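Local coordinates for protein DNA polymerase (PDB 5MDN) that probably catalyses template-directed DNA synthesis, adding nucleotides from deoxyribonucleoside triphosphates to a growing DNA strand with release of diphosphate, as a family B polymerase, at residues D184-L189 / S241-A246; L189-S194 / E199-E204; F235-L240 / V249-D254. One frame throughout, in Å; residues are numbered along the deposited sequence.

Interaction 1. Residues D184-L189 / S241-A246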
loop_
_atom_site.group_PDB
_atom_site.type_symbol
_atom_site.label_atom_id
_atom_site.label_comp_id
_atom_site.label_asym_id
_atom_site.label_seq_id
_atom_site.Cartn_x
_atom_site.Cartn_y
_atom_site.Cartn_z
ATOM N N ASP A 184 25.424 -1.718 -16.874
ATOM C CA ASP A 184 24.363 -2.541 -17.463
ATOM C C ASP A 184 23.285 -1.652 -18.073
ATOM O O ASP A 184 22.691 -0.833 -17.359
ATOM C CB ASP A 184 23.748 -3.462 -16.414
ATOM C CG ASP A 184 24.775 -4.341 -15.738
ATOM O OD1 ASP A 184 25.590 -3.813 -14.952
ATOM O OD2 ASP A 184 24.767 -5.564 -15.990
ATOM N N PRO A 185 23.000 -1.776 -19.367
ATOM C CA PRO A 185 22.106 -0.829 -20.038
ATOM C C PRO A 185 20.633 -1.198 -19.922
ATOM O O PRO A 185 20.259 -2.352 -19.704
ATOM C CB PRO A 185 22.566 -0.919 -21.499
ATOM C CG PRO A 185 22.994 -2.337 -21.643
ATOM C CD PRO A 185 23.632 -2.705 -20.321
ATOM N N VAL A 186 19.793 -0.174 -20.076
ATOM C CA VAL A 186 18.349 -0.367 -20.186
ATOM C C VAL A 186 18.054 -0.927 -21.576
ATOM O O VAL A 186 18.162 -0.216 -22.579
ATOM C CB VAL A 186 17.582 0.937 -19.936
ATOM C CG1 VAL A 186 16.098 0.750 -20.223
ATOM C CG2 VAL A 186 17.792 1.411 -18.505
ATOM N N VAL A 187 17.687 -2.207 -21.636
ATOM C CA VAL A 187 17.593 -2.908 -22.913
ATOM C C VAL A 187 16.319 -2.521 -23.661
ATOM O O VAL A 187 16.355 -2.218 -24.859
ATOM C CB VAL A 187 17.690 -4.430 -22.683
ATOM C CG1 VAL A 187 16.698 -5.190 -23.551
ATOM C CG2 VAL A 187 19.113 -4.914 -22.943
ATOM N N MET A 188 15.178 -2.519 -22.972
ATOM C CA MET A 188 13.906 -2.181 -23.592
ATOM C C MET A 188 13.084 -1.326 -22.640
ATOM O O MET A 188 13.194 -1.447 -21.418
ATOM C CB MET A 188 13.107 -3.437 -23.976
ATOM C CG MET A 188 13.445 -4.020 -25.338
ATOM S SD MET A 188 12.423 -5.459 -25.714
ATOM C CE MET A 188 12.757 -5.672 -27.460
ATOM N N LEU A 189 12.262 -0.454 -23.218
ATOM C CA LEU A 189 11.351 0.379 -22.436
ATOM C C LEU A 189 10.102 0.608 -23.274
ATOM O O LEU A 189 10.165 1.288 -24.304
ATOM C CB LEU A 189 12.009 1.703 -22.050
ATOM C CG LEU A 189 11.322 2.599 -21.014
ATOM C CD1 LEU A 189 12.354 3.465 -20.306
ATOM C CD2 LEU A 189 10.250 3.472 -21.645
ATOM N N SER A 241 17.065 6.798 -12.912
ATOM C CA SER A 241 17.703 7.974 -12.326
ATOM C C SER A 241 19.221 7.831 -12.325
ATOM O O SER A 241 19.943 8.729 -12.774
ATOM C CB SER A 241 17.181 8.203 -10.908
ATOM O OG SER A 241 17.928 9.206 -10.242
ATOM N N GLU A 242 19.724 6.709 -11.811
ATOM C CA GLU A 242 21.165 6.506 -11.736
ATOM C C GLU A 242 21.763 6.125 -13.087
ATOM O O GLU A 242 22.939 6.409 -13.341
ATOM C CB GLU A 242 21.485 5.442 -10.685
ATOM C CG GLU A 242 21.101 5.861 -9.272
ATOM C CD GLU A 242 21.275 4.749 -8.256
ATOM O OE1 GLU A 242 22.268 3.998 -8.360
ATOM O OE2 GLU A 242 20.417 4.627 -7.354
ATOM N N ARG A 243 20.982 5.483 -13.961
ATOM C CA ARG A 243 21.470 5.190 -15.306
ATOM C C ARG A 243 21.603 6.463 -16.135
ATOM O O ARG A 243 22.579 6.626 -16.876
ATOM C CB ARG A 243 20.543 4.194 -16.005
ATOM C CG ARG A 243 21.019 3.756 -17.387
ATOM C CD ARG A 243 22.361 3.052 -17.308
ATOM N NE ARG A 243 22.844 2.606 -18.613
ATOM C CZ ARG A 243 24.054 2.096 -18.823
ATOM N NH1 ARG A 243 24.906 1.966 -17.816
ATOM N NH2 ARG A 243 24.413 1.714 -20.041
ATOM N N ALA A 244 20.626 7.368 -16.031
ATOM C CA ALA A 244 20.673 8.606 -16.805
ATOM C C ALA A 244 21.863 9.470 -16.416
ATOM O O ALA A 244 22.371 10.238 -17.241
ATOM C CB ALA A 244 19.372 9.388 -16.627
ATOM N N LYS A 245 22.315 9.368 -15.165
ATOM C CA LYS A 245 23.511 10.090 -14.748
ATOM C C LYS A 245 24.760 9.501 -15.394
ATOM O O LYS A 245 25.619 10.236 -15.895
ATOM C CB LYS A 245 23.631 10.059 -13.224
ATOM C CG LYS A 245 22.527 10.801 -12.487
ATOM C CD LYS A 245 22.815 10.848 -10.991
ATOM C CE LYS A 245 21.630 11.387 -10.199
ATOM N NZ LYS A 245 21.316 12.801 -10.554
ATOM N N ALA A 246 24.879 8.171 -15.377
ATOM C CA ALA A 246 26.064 7.511 -15.917
ATOM C C ALA A 246 26.236 7.780 -17.408
ATOM O O ALA A 246 27.364 7.915 -17.895
ATOM C CB ALA A 246 25.991 6.009 -15.646
#
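Arg243 reaches from helix 232-247 to the turn that leads into strand 186-193 and lays its guanidinium flat against the backbone of Asp184 and Pro185. Its CG stands anti to the backbone N (chi1 -176°), the chain bends once at chi2 (61°), and from there it runs extended, which carries the flat group beneath the peptide. Asp184 O sits over the centre of one guanidinium face, 3.5 Å from Arg243 CZ, where no N-H points at it, so this is van der Waals contact and not a hydrogen bond. On the same face, Arg243 NH2 meets Pro185 CA at 3.4 Å and the ring carbon Pro185 CB at 3.5 Å. Nearer the helix, Val186 CG2 touches Arg243 CG at 4.1 Å as the two side chains slide past each other in opposite directions. The N-H groups of the arginine bond to other partners: NE makes a salt bridge with Asp208, whose OD2 also accepts Val186 N, and NH1 bonds to Pro181 O. With an alanine in place of Arg243, Asp208 would probably lose its cationic mate and Pro181 O a donor, leaving a gap beneath the Asp184-Pro185 peptide. Asp184 O in turn bonds to Tyr239 OH. The contact ties a helix to the entrance of a sheet strand in the RNase H-like exonuclease domain of a family B polymerase.

Interaction 2. Residues L189-S194 / E199-E204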
loop_
_atom_site.group_PDB
_atom_site.type_symbol
_atom_site.label_atom_id
_atom_site.label_comp_id
_atom_site.label_asym_id
_atom_site.label_seq_id
_atom_site.Cartn_x
_atom_site.Cartn_y
_atom_site.Cartn_z
ATOM N N LEU A 189 12.262 -0.454 -23.218
ATOM C CA LEU A 189 11.351 0.379 -22.436
ATOM C C LEU A 189 10.102 0.608 -23.274
ATOM O O LEU A 189 10.165 1.288 -24.304
ATOM C CB LEU A 189 12.009 1.703 -22.050
ATOM C CG LEU A 189 11.322 2.599 -21.014
ATOM C CD1 LEU A 189 12.354 3.465 -20.306
ATOM C CD2 LEU A 189 10.250 3.472 -21.645
ATOM N N ALA A 190 8.977 0.053 -22.838
ATOM C CA ALA A 190 7.704 0.257 -23.509
ATOM C C ALA A 190 6.876 1.310 -22.786
ATOM O O ALA A 190 7.001 1.504 -21.574
ATOM C CB ALA A 190 6.907 -1.044 -23.596
ATOM N N VAL A 191 6.025 1.990 -23.549
ATOM C CA VAL A 191 5.066 2.944 -23.011
ATOM C C VAL A 191 3.710 2.672 -23.644
ATOM O O VAL A 191 3.624 2.292 -24.818
ATOM C CB VAL A 191 5.501 4.408 -23.255
ATOM C CG1 VAL A 191 6.822 4.702 -22.560
ATOM C CG2 VAL A 191 5.612 4.699 -24.749
ATOM N N LYS A 192 2.649 2.842 -22.857
ATOM C CA LYS A 192 1.285 2.739 -23.349
ATOM C C LYS A 192 0.471 3.862 -22.724
ATOM O O LYS A 192 0.706 4.251 -21.578
ATOM C CB LYS A 192 0.665 1.370 -23.030
ATOM C CG LYS A 192 -0.659 1.107 -23.734
ATOM C CD LYS A 192 -1.144 -0.316 -23.510
ATOM C CE LYS A 192 -2.579 -0.492 -23.988
ATOM N NZ LYS A 192 -2.688 -0.452 -25.472
ATOM N N THR A 193 -0.491 4.376 -23.486
ATOM C CA THR A 193 -1.143 5.635 -23.164
ATOM C C THR A 193 -2.654 5.464 -23.194
ATOM O O THR A 193 -3.188 4.554 -23.833
ATOM C CB THR A 193 -0.746 6.757 -24.141
ATOM O OG1 THR A 193 -1.440 6.580 -25.382
ATOM C CG2 THR A 193 0.750 6.746 -24.402
ATOM N N SER A 194 -3.338 6.361 -22.484
ATOM C CA SER A 194 -4.796 6.328 -22.464
ATOM C C SER A 194 -5.387 6.714 -23.815
ATOM O O SER A 194 -6.516 6.317 -24.127
ATOM C CB SER A 194 -5.324 7.253 -21.368
ATOM O OG SER A 194 -4.756 8.546 -21.473
ATOM N N GLU A 199 4.529 2.312 -27.810
ATOM C CA GLU A 199 5.840 2.331 -28.445
ATOM C C GLU A 199 6.842 1.641 -27.533
ATOM O O GLU A 199 6.703 1.651 -26.308
ATOM C CB GLU A 199 6.332 3.748 -28.777
ATOM C CG GLU A 199 5.694 4.366 -30.012
ATOM C CD GLU A 199 6.425 5.604 -30.489
ATOM O OE1 GLU A 199 7.452 5.966 -29.876
ATOM O OE2 GLU A 199 5.975 6.213 -31.483
ATOM N N VAL A 200 7.852 1.036 -28.153
ATOM C CA VAL A 200 8.932 0.358 -27.449
ATOM C C VAL A 200 10.248 0.913 -27.970
ATOM O O VAL A 200 10.530 0.826 -29.172
ATOM C CB VAL A 200 8.882 -1.166 -27.635
ATOM C CG1 VAL A 200 9.851 -1.844 -26.678
ATOM C CG2 VAL A 200 7.469 -1.679 -27.424
ATOM N N PHE A 201 11.048 1.479 -27.076
ATOM C CA PHE A 201 12.374 1.974 -27.413
ATOM C C PHE A 201 13.391 0.903 -27.039
ATOM O O PHE A 201 13.559 0.584 -25.857
ATOM C CB PHE A 201 12.668 3.287 -26.688
ATOM C CG PHE A 201 11.582 4.315 -26.823
ATOM C CD1 PHE A 201 11.416 5.020 -28.005
ATOM C CD2 PHE A 201 10.732 4.585 -25.765
ATOM C CE1 PHE A 201 10.417 5.972 -28.127
ATOM C CE2 PHE A 201 9.734 5.532 -25.880
ATOM C CZ PHE A 201 9.575 6.226 -27.061
ATOM N N GLU A 202 14.067 0.349 -28.043
ATOM C CA GLU A 202 15.105 -0.644 -27.824
ATOM C C GLU A 202 16.474 -0.016 -28.036
ATOM O O GLU A 202 16.642 0.903 -28.841
ATOM C CB GLU A 202 14.963 -1.843 -28.768
ATOM C CG GLU A 202 13.591 -2.052 -29.373
ATOM C CD GLU A 202 13.585 -3.194 -30.376
ATOM O OE1 GLU A 202 14.379 -4.143 -30.204
ATOM O OE2 GLU A 202 12.799 -3.135 -31.343
ATOM N N ALA A 203 17.453 -0.533 -27.306
ATOM C CA ALA A 203 18.814 -0.046 -27.399
ATOM C C ALA A 203 19.512 -0.594 -28.643
ATOM O O ALA A 203 19.026 -1.500 -29.326
ATOM C CB ALA A 203 19.588 -0.430 -26.137
ATOM N N GLU A 204 20.683 -0.026 -28.924
ATOM C CA GLU A 204 21.657 -0.646 -29.808
ATOM C C GLU A 204 22.633 -1.451 -28.966
ATOM O O GLU A 204 23.252 -0.905 -28.046
ATOM C CB GLU A 204 22.441 0.383 -30.622
ATOM C CG GLU A 204 21.604 1.239 -31.513
ATOM C CD GLU A 204 22.396 1.904 -32.622
ATOM O OE1 GLU A 204 23.504 1.426 -32.966
ATOM O OE2 GLU A 204 21.890 2.911 -33.155
#
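Phe201 has CG anti to its own carbonyl carbon (chi1 -50°), and Val191 has CG1 anti to the carbonyl carbon (chi1 -62°), which leaves CG2 between the backbone N and the carbonyl carbon; these rotations bring Val191 CG2 to 4.4 Å from Phe201 CE2, obliquely to the ring. Leu189, directly across from Phe201, brings CD2 to 4.3 Å from Phe201 CD2, while Val191 comes diagonally. Leu189, Val191, Glu199 and Phe201 thus share one face of the sheet, where helix 209-222 packs on Leu189 and Phe201 through Val211. On the reverse face Ala190 CB meets Val200 CG2 at 3.9 Å, and helix 326-356 covers this pair with Val333 and Leu334.

The backbones are laced by two hydrogen-bonded pairs. Leu189 and Phe201 exchange both bonds, the one from Phe201 N to Leu189 O (2.9 Å) being straighter than its return, which is bent to 139° at the hydrogen. Val191 and Glu199 do likewise, Val191 N approaching Glu199 O at 2.9 Å almost in line with the carbonyl. Ala190 and Val200 form the non-hydrogen-bonded pair between them, and there Ala190 CA leans on Glu199 O at 3.3 Å in a CA-H...O contact. This is an antiparallel beta hairpin, and its second strand, 198-202, is an outermost strand of the five-stranded mixed sheet characteristic of the RNase H-like exonuclease fold.

Interaction 3. Residues F235-L240 / V249-D254; sequences FDWPYL and VPLRVD
Helix 232-247 of the exonuclease domain carries Asp236, which binds magnesium in this protein, though that ion is not bound to it in this model; the loop that follows the helix packs on the neighbouring Trp237 and on Leu240. Within this RNase H-like domain the chain leaves the helix, doubles back as residues 249-254 and drops two aliphatic side chains onto that pair. The loop bends through two successive inverse gamma turns, centred on Leu251 and Arg252, and Leu251 and Val253 both start out toward the helix.

Leu251 does most of the touching. Its CG is anti to the backbone N (chi1 -169°), which sends CG toward the helix, and CD2 sits between the indole and Leu240. That methyl lies 3.8 Å from Leu240 CB and 3.7 Å from the carbonyl oxygen Leu240 O. It also reaches the edge of the Trp237 ring, near the ring plane, where Leu251 CD2 is 4.2 Å from Trp237 CZ3; the two side chains cross obliquely. The indole is brought there by Trp237 chi1 of -76°, with CG anti to the carbonyl carbon and the six-membered ring leading toward the loop. Val253 CG2 comes obliquely to the next ring carbon, 4.3 Å from Trp237 CH2.

The polar corner of the indole has a separate job, since Trp237 NE1 bonds to Asn275 OD1 of strand 274-277, while Phe168 meets the ring with planes at about 45° and Phe215 of helix 209-222 also packs on it. Val216 of that helix lies against Leu251. Between residues 235-240 and 249-254 the contact is apolar; one turn further on, Val249 N probably bonds to Ala244 O of the helix. The tryptophan, bonded at NE1 and lined by hydrocarbon at its benzo end, is probably restrained from turning.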
loop_
_atom_site.group_PDB
_atom_site.type_symbol
_atom_site.label_atom_id
_atom_site.label_comp_id
_atom_site.label_asym_id
_atom_site.label_seq_id
_atom_site.Cartn_x
_atom_site.Cartn_y
_atom_site.Cartn_z
ATOM N N PHE A 235 12.122 -0.208 -8.325
ATOM C CA PHE A 235 13.228 -0.495 -9.233
ATOM C C PHE A 235 13.350 0.531 -10.353
ATOM O O PHE A 235 14.419 1.128 -10.515
ATOM C CB PHE A 235 13.076 -1.906 -9.818
ATOM C CG PHE A 235 14.259 -2.352 -10.636
ATOM C CD1 PHE A 235 14.321 -2.087 -11.996
ATOM C CD2 PHE A 235 15.308 -3.041 -10.045
ATOM C CE1 PHE A 235 15.406 -2.495 -12.750
ATOM C CE2 PHE A 235 16.397 -3.453 -10.795
ATOM C CZ PHE A 235 16.445 -3.180 -12.149
ATOM N N ASP A 236 12.295 0.725 -11.150
ATOM C CA ASP A 236 12.415 1.445 -12.417
ATOM C C ASP A 236 12.983 2.847 -12.224
ATOM O O ASP A 236 14.019 3.193 -12.802
ATOM C CB ASP A 236 11.054 1.503 -13.115
ATOM C CG ASP A 236 10.571 0.137 -13.565
ATOM O OD1 ASP A 236 11.247 -0.869 -13.260
ATOM O OD2 ASP A 236 9.517 0.069 -14.231
ATOM N N TRP A 237 12.311 3.676 -11.424
ATOM C CA TRP A 237 12.789 5.045 -11.229
ATOM C C TRP A 237 14.181 5.105 -10.611
ATOM O O TRP A 237 15.022 5.861 -11.128
ATOM C CB TRP A 237 11.776 5.848 -10.406
ATOM C CG TRP A 237 10.560 6.273 -11.177
ATOM C CD1 TRP A 237 9.257 6.046 -10.841
ATOM C CD2 TRP A 237 10.533 7.000 -12.414
ATOM N NE1 TRP A 237 8.422 6.584 -11.790
ATOM C CE2 TRP A 237 9.180 7.174 -12.766
ATOM C CE3 TRP A 237 11.522 7.517 -13.257
ATOM C CZ2 TRP A 237 8.791 7.845 -13.924
ATOM C CZ3 TRP A 237 11.133 8.182 -14.407
ATOM C CH2 TRP A 237 9.780 8.340 -14.729
ATOM N N PRO A 238 14.496 4.382 -9.529
ATOM C CA PRO A 238 15.885 4.407 -9.035
ATOM C C PRO A 238 16.908 3.987 -10.075
ATOM O O PRO A 238 18.026 4.519 -10.080
ATOM C CB PRO A 238 15.858 3.433 -7.850
ATOM C CG PRO A 238 14.450 3.404 -7.408
ATOM C CD PRO A 238 13.610 3.616 -8.630
ATOM N N TYR A 239 16.569 3.045 -10.956
ATOM C CA TYR A 239 17.526 2.608 -11.966
ATOM C C TYR A 239 17.701 3.662 -13.053
ATOM O O TYR A 239 18.829 4.043 -13.385
ATOM C CB TYR A 239 17.088 1.278 -12.574
ATOM C CG TYR A 239 18.229 0.535 -13.224
ATOM C CD1 TYR A 239 18.554 0.752 -14.556
ATOM C CD2 TYR A 239 18.993 -0.368 -12.499
ATOM C CE1 TYR A 239 19.603 0.082 -15.151
ATOM C CE2 TYR A 239 20.045 -1.044 -13.085
ATOM C CZ TYR A 239 20.346 -0.814 -14.410
ATOM O OH TYR A 239 21.393 -1.488 -14.995
ATOM N N LEU A 240 16.593 4.138 -13.629
ATOM C CA LEU A 240 16.681 5.151 -14.678
ATOM C C LEU A 240 17.338 6.428 -14.165
ATOM O O LEU A 240 18.082 7.087 -14.898
ATOM C CB LEU A 240 15.295 5.454 -15.246
ATOM C CG LEU A 240 14.664 4.354 -16.100
ATOM C CD1 LEU A 240 13.155 4.531 -16.177
ATOM C CD2 LEU A 240 15.282 4.331 -17.489
ATOM N N VAL A 249 22.746 11.740 -20.065
ATOM C CA VAL A 249 21.525 12.227 -20.697
ATOM C C VAL A 249 20.517 12.527 -19.590
ATOM O O VAL A 249 20.189 11.633 -18.798
ATOM C CB VAL A 249 20.966 11.225 -21.724
ATOM C CG1 VAL A 249 20.814 9.830 -21.127
ATOM C CG2 VAL A 249 19.636 11.726 -22.282
ATOM N N PRO A 250 20.032 13.762 -19.471
ATOM C CA PRO A 250 19.198 14.111 -18.313
ATOM C C PRO A 250 17.802 13.515 -18.414
ATOM O O PRO A 250 17.213 13.434 -19.495
ATOM C CB PRO A 250 19.161 15.643 -18.356
ATOM C CG PRO A 250 19.341 15.975 -19.799
ATOM C CD PRO A 250 20.257 14.915 -20.362
ATOM N N LEU A 251 17.278 13.093 -17.265
ATOM C CA LEU A 251 15.972 12.436 -17.191
ATOM C C LEU A 251 14.886 13.463 -16.858
ATOM O O LEU A 251 14.201 13.389 -15.841
ATOM C CB LEU A 251 16.010 11.310 -16.162
ATOM C CG LEU A 251 14.846 10.318 -16.095
ATOM C CD1 LEU A 251 14.578 9.685 -17.454
ATOM C CD2 LEU A 251 15.111 9.251 -15.043
ATOM N N ARG A 252 14.749 14.444 -17.748
ATOM C CA ARG A 252 13.880 15.599 -17.520
ATOM C C ARG A 252 12.471 15.248 -17.982
ATOM O O ARG A 252 12.100 15.473 -19.132
ATOM C CB ARG A 252 14.412 16.824 -18.250
ATOM C CG ARG A 252 15.779 17.284 -17.787
ATOM C CD ARG A 252 16.218 18.507 -18.571
ATOM N NE ARG A 252 16.234 18.248 -20.009
ATOM C CZ ARG A 252 15.310 18.692 -20.856
ATOM N NH1 ARG A 252 14.298 19.423 -20.408
ATOM N NH2 ARG A 252 15.397 18.408 -22.149
ATOM N N VAL A 253 11.672 14.693 -17.071
ATOM C CA VAL A 253 10.335 14.226 -17.412
ATOM C C VAL A 253 9.217 15.045 -16.770
ATOM O O VAL A 253 8.072 14.960 -17.239
ATOM C CB VAL A 253 10.160 12.731 -17.069
ATOM C CG1 VAL A 253 11.075 11.880 -17.933
ATOM C CG2 VAL A 253 10.427 12.491 -15.595
ATOM N N ASP A 254 9.493 15.824 -15.725
ATOM C CA ASP A 254 8.416 16.553 -15.072
ATOM C C ASP A 254 8.030 17.791 -15.886
ATOM O O ASP A 254 8.643 18.118 -16.906
ATOM C CB ASP A 254 8.798 16.882 -13.624
ATOM C CG ASP A 254 9.849 17.983 -13.492
ATOM O OD1 ASP A 254 9.978 18.865 -14.367
ATOM O OD2 ASP A 254 10.555 17.976 -12.462
#

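In the fold
All three contacts lie in the exonuclease domain on the same side of the chain's centre. Interactions 1 and 3 share helix 232-247 and have centres about 8 Å apart; the centre of interaction 2 lies about 14 Å from each of theirs. Strand 186-193 joins interactions 1 and 2, which have Leu189 in common, and along the chain the hairpin is nested inside the loop closed by interaction 1. The segments of interactions 1 and 3 alternate, whereas interaction 3 opens after interaction 2 has closed. Leu189 CD1 meets Leu240 CD2 at 4.2 Å, linking hairpin and helix. Sheet, helix and loop therefore form one continuous unit close to Asp169 and Asp236, the Ala190 side chain being about 5 Å from that of Asp169.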